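Local structure of OsmC-like protein (Jannaschia sp., 3CJE) at residues Val15-Asn20 with Val98-Ala103; Cys73-Ile78 with Leu92-Arg97. The protein probably helps the bacterium resist organic hydroperoxides, reducing them through reactive cysteine thiols as other members of the OsmC/Ohr family do. All blocks are in the same frame, centred on the assembly; numbering follows the deposited sequence.

Interaction 1 (Val15-Asn20 with Val98-Ala103); sequences VVFTCN and VVWDWA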
loop_
_atom_site.group_PDB
_atom_site.type_symbol
_atom_site.label_atom_id
_atom_site.label_comp_id
_atom_site.label_asym_id
_atom_site.label_seq_id
_atom_site.Cartn_x
_atom_site.Cartn_y
_atom_site.Cartn_z
ATOM N N VAL A 15 -1.248 -14.581 -6.566
ATOM C CA VAL A 15 -2.154 -13.907 -5.667
ATOM C C VAL A 15 -2.697 -12.727 -6.474
ATOM O O VAL A 15 -1.917 -11.988 -7.078
ATOM C CB VAL A 15 -1.476 -13.443 -4.332
ATOM C CG1 VAL A 15 -2.462 -12.529 -3.533
ATOM C CG2 VAL A 15 -0.996 -14.655 -3.502
ATOM N N VAL A 16 -4.024 -12.580 -6.542
ATOM C CA VAL A 16 -4.674 -11.578 -7.411
ATOM C C VAL A 16 -5.686 -10.848 -6.562
ATOM O O VAL A 16 -6.542 -11.461 -5.958
ATOM C CB VAL A 16 -5.393 -12.193 -8.646
ATOM C CG1 VAL A 16 -6.066 -11.118 -9.464
ATOM C CG2 VAL A 16 -4.393 -13.017 -9.494
ATOM N N PHE A 17 -5.560 -9.522 -6.521
ATOM C CA PHE A 17 -6.562 -8.657 -5.920
ATOM C C PHE A 17 -7.083 -7.680 -6.957
ATOM O O PHE A 17 -6.356 -7.233 -7.852
ATOM C CB PHE A 17 -5.981 -7.848 -4.753
ATOM C CG PHE A 17 -5.937 -8.588 -3.446
ATOM C CD1 PHE A 17 -5.015 -9.582 -3.225
ATOM C CD2 PHE A 17 -6.845 -8.305 -2.426
ATOM C CE1 PHE A 17 -4.979 -10.266 -1.987
ATOM C CE2 PHE A 17 -6.777 -8.998 -1.181
ATOM C CZ PHE A 17 -5.863 -9.953 -0.987
ATOM N N THR A 18 -8.353 -7.350 -6.798
ATOM C CA THR A 18 -8.957 -6.266 -7.539
ATOM C C THR A 18 -9.598 -5.242 -6.606
ATOM O O THR A 18 -9.919 -5.539 -5.458
ATOM C CB THR A 18 -10.019 -6.776 -8.499
ATOM O OG1 THR A 18 -11.108 -7.418 -7.792
ATOM C CG2 THR A 18 -9.398 -7.769 -9.513
ATOM N N CYS A 19 -9.826 -4.054 -7.141
ATOM C CA CYS A 19 -10.522 -3.006 -6.396
ATOM C C CYS A 19 -11.317 -2.205 -7.378
ATOM O O CYS A 19 -10.770 -1.758 -8.386
ATOM C CB CYS A 19 -9.529 -2.125 -5.699
ATOM S SG CYS A 19 -10.298 -0.843 -4.658
ATOM N N ASN A 20 -12.602 -2.069 -7.101
ATOM C CA ASN A 20 -13.452 -1.174 -7.849
ATOM C C ASN A 20 -13.807 -0.018 -6.945
ATOM O O ASN A 20 -14.464 -0.190 -5.927
ATOM C CB ASN A 20 -14.723 -1.788 -8.355
ATOM C CG ASN A 20 -15.464 -0.788 -9.264
ATOM O OD1 ASN A 20 -14.898 -0.342 -10.267
ATOM N ND2 ASN A 20 -16.622 -0.328 -8.840
ATOM N N VAL A 98 -4.151 -6.108 -9.354
ATOM C CA VAL A 98 -2.753 -6.346 -9.051
ATOM C C VAL A 98 -2.527 -7.863 -8.915
ATOM O O VAL A 98 -3.297 -8.554 -8.254
ATOM C CB VAL A 98 -2.280 -5.606 -7.780
ATOM C CG1 VAL A 98 -0.758 -5.798 -7.567
ATOM C CG2 VAL A 98 -2.620 -4.090 -7.873
ATOM N N VAL A 99 -1.466 -8.352 -9.537
ATOM C CA VAL A 99 -1.086 -9.750 -9.547
ATOM C C VAL A 99 0.332 -9.862 -8.998
ATOM O O VAL A 99 1.240 -9.164 -9.445
ATOM C CB VAL A 99 -1.137 -10.394 -10.945
ATOM C CG1 VAL A 99 -0.800 -11.893 -10.854
ATOM C CG2 VAL A 99 -2.511 -10.135 -11.572
ATOM N N TRP A 100 0.500 -10.770 -8.035
ATOM C CA TRP A 100 1.788 -11.174 -7.526
ATOM C C TRP A 100 1.967 -12.666 -7.734
ATOM O O TRP A 100 1.012 -13.383 -7.954
ATOM C CB TRP A 100 1.895 -10.936 -6.013
ATOM C CG TRP A 100 1.802 -9.517 -5.519
ATOM C CD1 TRP A 100 2.852 -8.656 -5.296
ATOM C CD2 TRP A 100 0.626 -8.809 -5.167
ATOM N NE1 TRP A 100 2.385 -7.458 -4.819
ATOM C CE2 TRP A 100 1.025 -7.500 -4.748
ATOM C CE3 TRP A 100 -0.753 -9.117 -5.184
ATOM C CZ2 TRP A 100 0.111 -6.557 -4.270
ATOM C CZ3 TRP A 100 -1.656 -8.160 -4.772
ATOM C CH2 TRP A 100 -1.227 -6.884 -4.305
ATOM N N ASP A 101 3.188 -13.133 -7.573
ATOM C CA ASP A 101 3.399 -14.567 -7.560
ATOM C C ASP A 101 4.360 -14.972 -6.477
ATOM O O ASP A 101 5.130 -14.158 -5.953
ATOM C CB ASP A 101 3.852 -15.062 -8.912
ATOM C CG ASP A 101 5.040 -14.282 -9.454
ATOM O OD1 ASP A 101 5.900 -13.899 -8.653
ATOM O OD2 ASP A 101 5.118 -14.071 -10.681
ATOM N N TRP A 102 4.268 -16.247 -6.125
ATOM C CA TRP A 102 5.150 -16.824 -5.129
ATOM C C TRP A 102 5.825 -18.082 -5.646
ATOM O O TRP A 102 5.330 -18.743 -6.583
ATOM C CB TRP A 102 4.417 -17.075 -3.794
ATOM C CG TRP A 102 3.693 -18.442 -3.659
ATOM C CD1 TRP A 102 4.241 -19.648 -3.269
ATOM C CD2 TRP A 102 2.306 -18.684 -3.881
ATOM N NE1 TRP A 102 3.269 -20.615 -3.260
ATOM C CE2 TRP A 102 2.077 -20.044 -3.640
ATOM C CE3 TRP A 102 1.242 -17.874 -4.295
ATOM C CZ2 TRP A 102 0.807 -20.620 -3.803
ATOM C CZ3 TRP A 102 -0.020 -18.431 -4.438
ATOM C CH2 TRP A 102 -0.224 -19.795 -4.189
ATOM N N ALA A 103 6.915 -18.450 -4.977
ATOM C CA ALA A 103 7.608 -19.695 -5.227
ATOM C C ALA A 103 8.160 -20.216 -3.908
ATOM O O ALA A 103 8.557 -19.453 -3.037
ATOM C CB ALA A 103 8.724 -19.499 -6.245
#
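V15 and W100 form a hydrogen-bonded pair between antiparallel strands 13-24 and 93-105, neighbours in the OsmC-type sheet. W100 N reaches V15 O at 2.9 Å almost head-on to the carbonyl, with an N-H...O angle of 174°. In the return bond V15 N sits 38° out of the W100 carbonyl plane. F17 and V98 form a second hydrogen-bonded pair, F17 N to V98 O at 3.0 Å, both of its bonds nearly in line with the carbonyls. Between them lies the non-hydrogen-bonded pair V16 and V99, whose isopropyl groups stand side by side, V16 CG2 being 4.0 Å from V99 CG1; their CA-H groups point at V98 O and V15 O respectively. On the helix-covered face, the W100 indole takes V98 CG1 against one face, while CZ3 lies 4.0 Å from F17 CD1. L63 of helix 62-81 packs on both aromatic residues. The second subunit completes this cluster: its F143 meets W100 edge-to-face, and W100 NE1 is hydrogen-bonded to its T147 OG1, pinning the indole at the dimer interface. W102, with CG between its backbone N and carbonyl carbon (chi1 88°), swings its benzene ring across V15, bringing CE3 to 4.0 Å from V15 CG2.

Interaction 2 (Cys73-Ile78 with Leu92-Arg97); sequences CVMTQI and LDVECR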
loop_
_atom_site.group_PDB
_atom_site.type_symbol
_atom_site.label_atom_id
_atom_site.label_comp_id
_atom_site.label_asym_id
_atom_site.label_seq_id
_atom_site.Cartn_x
_atom_site.Cartn_y
_atom_site.Cartn_z
ATOM N N CYS A 73 -5.646 6.535 -3.689
ATOM C CA CYS A 73 -4.617 7.574 -3.961
ATOM C C CYS A 73 -4.821 8.137 -5.380
ATOM O O CYS A 73 -4.933 9.350 -5.584
ATOM C CB CYS A 73 -3.223 7.019 -3.759
ATOM S SG CYS A 73 -1.973 8.391 -3.616
ATOM N N VAL A 74 -4.966 7.245 -6.352
ATOM C CA VAL A 74 -5.186 7.632 -7.744
ATOM C C VAL A 74 -6.454 8.461 -7.863
ATOM O O VAL A 74 -6.482 9.539 -8.454
ATOM C CB VAL A 74 -5.271 6.384 -8.663
ATOM C CG1 VAL A 74 -5.798 6.746 -10.076
ATOM C CG2 VAL A 74 -3.869 5.727 -8.763
HETATM N N MSE A 75 -7.539 7.959 -7.267
HETATM C CA MSE A 75 -8.831 8.654 -7.306
HETATM C C MSE A 75 -8.765 10.032 -6.674
HETATM O O MSE A 75 -9.319 10.998 -7.214
HETATM C CB MSE A 75 -9.899 7.781 -6.625
HETATM C CG MSE A 75 -10.213 6.565 -7.386
HETATM SE SE MSE A 75 -11.508 5.474 -6.437
HETATM C CE MSE A 75 -13.060 6.574 -6.832
ATOM N N THR A 76 -8.087 10.132 -5.532
ATOM C CA THR A 76 -7.943 11.400 -4.854
ATOM C C THR A 76 -7.255 12.434 -5.744
ATOM O O THR A 76 -7.705 13.580 -5.834
ATOM C CB THR A 76 -7.237 11.215 -3.491
ATOM O OG1 THR A 76 -8.087 10.405 -2.655
ATOM C CG2 THR A 76 -7.004 12.568 -2.812
ATOM N N GLN A 77 -6.181 12.044 -6.438
ATOM C CA GLN A 77 -5.472 13.001 -7.297
ATOM C C GLN A 77 -6.341 13.427 -8.486
ATOM O O GLN A 77 -6.348 14.593 -8.874
ATOM C CB GLN A 77 -4.158 12.412 -7.819
ATOM C CG GLN A 77 -3.252 11.750 -6.799
ATOM C CD GLN A 77 -2.914 12.651 -5.707
ATOM O OE1 GLN A 77 -2.630 13.836 -5.949
ATOM N NE2 GLN A 77 -2.950 12.135 -4.480
ATOM N N ILE A 78 -7.055 12.471 -9.101
ATOM C CA ILE A 78 -7.990 12.809 -10.170
ATOM C C ILE A 78 -8.995 13.860 -9.717
ATOM O O ILE A 78 -9.228 14.887 -10.384
ATOM C CB ILE A 78 -8.697 11.566 -10.705
ATOM C CG1 ILE A 78 -7.700 10.655 -11.423
ATOM C CG2 ILE A 78 -9.848 11.941 -11.658
ATOM C CD1 ILE A 78 -8.255 9.264 -11.750
ATOM N N LEU A 92 -16.972 9.219 -10.953
ATOM C CA LEU A 92 -15.682 8.598 -11.169
ATOM C C LEU A 92 -15.675 7.141 -10.695
ATOM O O LEU A 92 -16.126 6.838 -9.570
ATOM C CB LEU A 92 -14.614 9.381 -10.414
ATOM C CG LEU A 92 -13.200 8.823 -10.460
ATOM C CD1 LEU A 92 -12.555 8.791 -11.901
ATOM C CD2 LEU A 92 -12.324 9.626 -9.430
ATOM N N ASP A 93 -15.161 6.265 -11.548
ATOM C CA ASP A 93 -14.947 4.862 -11.203
ATOM C C ASP A 93 -13.550 4.473 -11.662
ATOM O O ASP A 93 -13.151 4.770 -12.796
ATOM C CB ASP A 93 -15.949 3.959 -11.882
ATOM C CG ASP A 93 -15.902 2.545 -11.350
ATOM O OD1 ASP A 93 -14.896 1.834 -11.580
ATOM O OD2 ASP A 93 -16.889 2.164 -10.676
ATOM N N VAL A 94 -12.806 3.835 -10.757
ATOM C CA VAL A 94 -11.469 3.348 -11.031
ATOM C C VAL A 94 -11.384 1.894 -10.665
ATOM O O VAL A 94 -11.749 1.530 -9.540
ATOM C CB VAL A 94 -10.384 4.154 -10.287
ATOM C CG1 VAL A 94 -8.961 3.518 -10.464
ATOM C CG2 VAL A 94 -10.431 5.625 -10.759
ATOM N N GLU A 95 -10.912 1.078 -11.603
ATOM C CA GLU A 95 -10.797 -0.378 -11.410
ATOM C C GLU A 95 -9.311 -0.708 -11.416
ATOM O O GLU A 95 -8.590 -0.320 -12.327
ATOM C CB GLU A 95 -11.498 -1.127 -12.548
ATOM C CG GLU A 95 -13.002 -0.787 -12.724
ATOM C CD GLU A 95 -13.730 -1.422 -13.978
ATOM O OE1 GLU A 95 -13.468 -1.046 -15.161
ATOM O OE2 GLU A 95 -14.624 -2.277 -13.748
ATOM N N CYS A 96 -8.840 -1.418 -10.403
ATOM C CA CYS A 96 -7.422 -1.745 -10.262
ATOM C C CYS A 96 -7.281 -3.258 -10.056
ATOM O O CYS A 96 -8.050 -3.859 -9.277
ATOM C CB CYS A 96 -6.838 -1.003 -9.076
ATOM S SG CYS A 96 -5.133 -1.421 -8.697
ATOM N N ARG A 97 -6.320 -3.862 -10.759
ATOM C CA ARG A 97 -6.018 -5.276 -10.622
ATOM C C ARG A 97 -4.533 -5.418 -10.417
ATOM O O ARG A 97 -3.722 -4.853 -11.182
ATOM C CB ARG A 97 -6.447 -6.071 -11.860
ATOM C CG ARG A 97 -6.159 -7.544 -11.744
ATOM C CD ARG A 97 -6.786 -8.257 -12.939
ATOM N NE ARG A 97 -6.566 -9.681 -12.928
ATOM C CZ ARG A 97 -5.582 -10.297 -13.565
ATOM N NH1 ARG A 97 -4.671 -9.621 -14.280
ATOM N NH2 ARG A 97 -5.504 -11.618 -13.477
#
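Selenomethionine M75 sets its CG anti to its carbonyl carbon (chi1 -68°) and extends through chi2, so that CG passes beside V94 while the bend at chi3, 75°, turns the terminal methyl toward L92. L92 answers with CG anti to its backbone N (chi1 176°), which sends the isobutyl group toward the helix. The tightest touch is M75 CG on V94 CG2, 3.5 Å, where the M75 and V94 side chains run alongside in opposing senses. L92 CD2 touches several groups: it lies 4.1 Å from M75 CE, also meets M75 CB, and comes 4.0 Å from the backbone oxygen M75 O. One turn further on, the L92 and I78 side chains meet at a slant, with I78 CG2 4.1 Å from L92 CD2. I78 CD1 brushes V94 CG2 more loosely at 4.4 Å. This is the helix-on-sheet core of the OsmC fold: helix 62-81 packs against one face of the antiparallel sheet, and L92, just before strand 93-105, and V94 within it face the helix. The side-chain contacts across the two segments are apolar, and all four touching residues are buried. I118 and I120 of strand 108-121 continue the layer, I118 packing on V74 and V94, I120 on I78. Toward the other end of the helix, T71 also leans on V94. Beyond the apolar patch, the backbone of L92 ties to A23 of strand 13-24, and L92 N hydrogen-bonds a bound glycerol, probably from the crystallisation liquor.

The centres of the two interactions lie about 17 Å apart, and strand 93-105 serves both: its first half faces helix 62-81 in interaction 2, its second half pairs with strand 13-24 in interaction 1. In sequence, 15-20 comes first, then 73-78, 92-97 and 98-103, so the helix contact falls within the span that interaction 1 closes. Strand 13-24 also runs on beside 92-97, where C19 N lies 2.8 Å from C96 O, a probable hydrogen bond. One interaction thus joins neighbouring strands of the sheet and the other seats the helix on it, and residues of both pairs of segments also touch the second subunit.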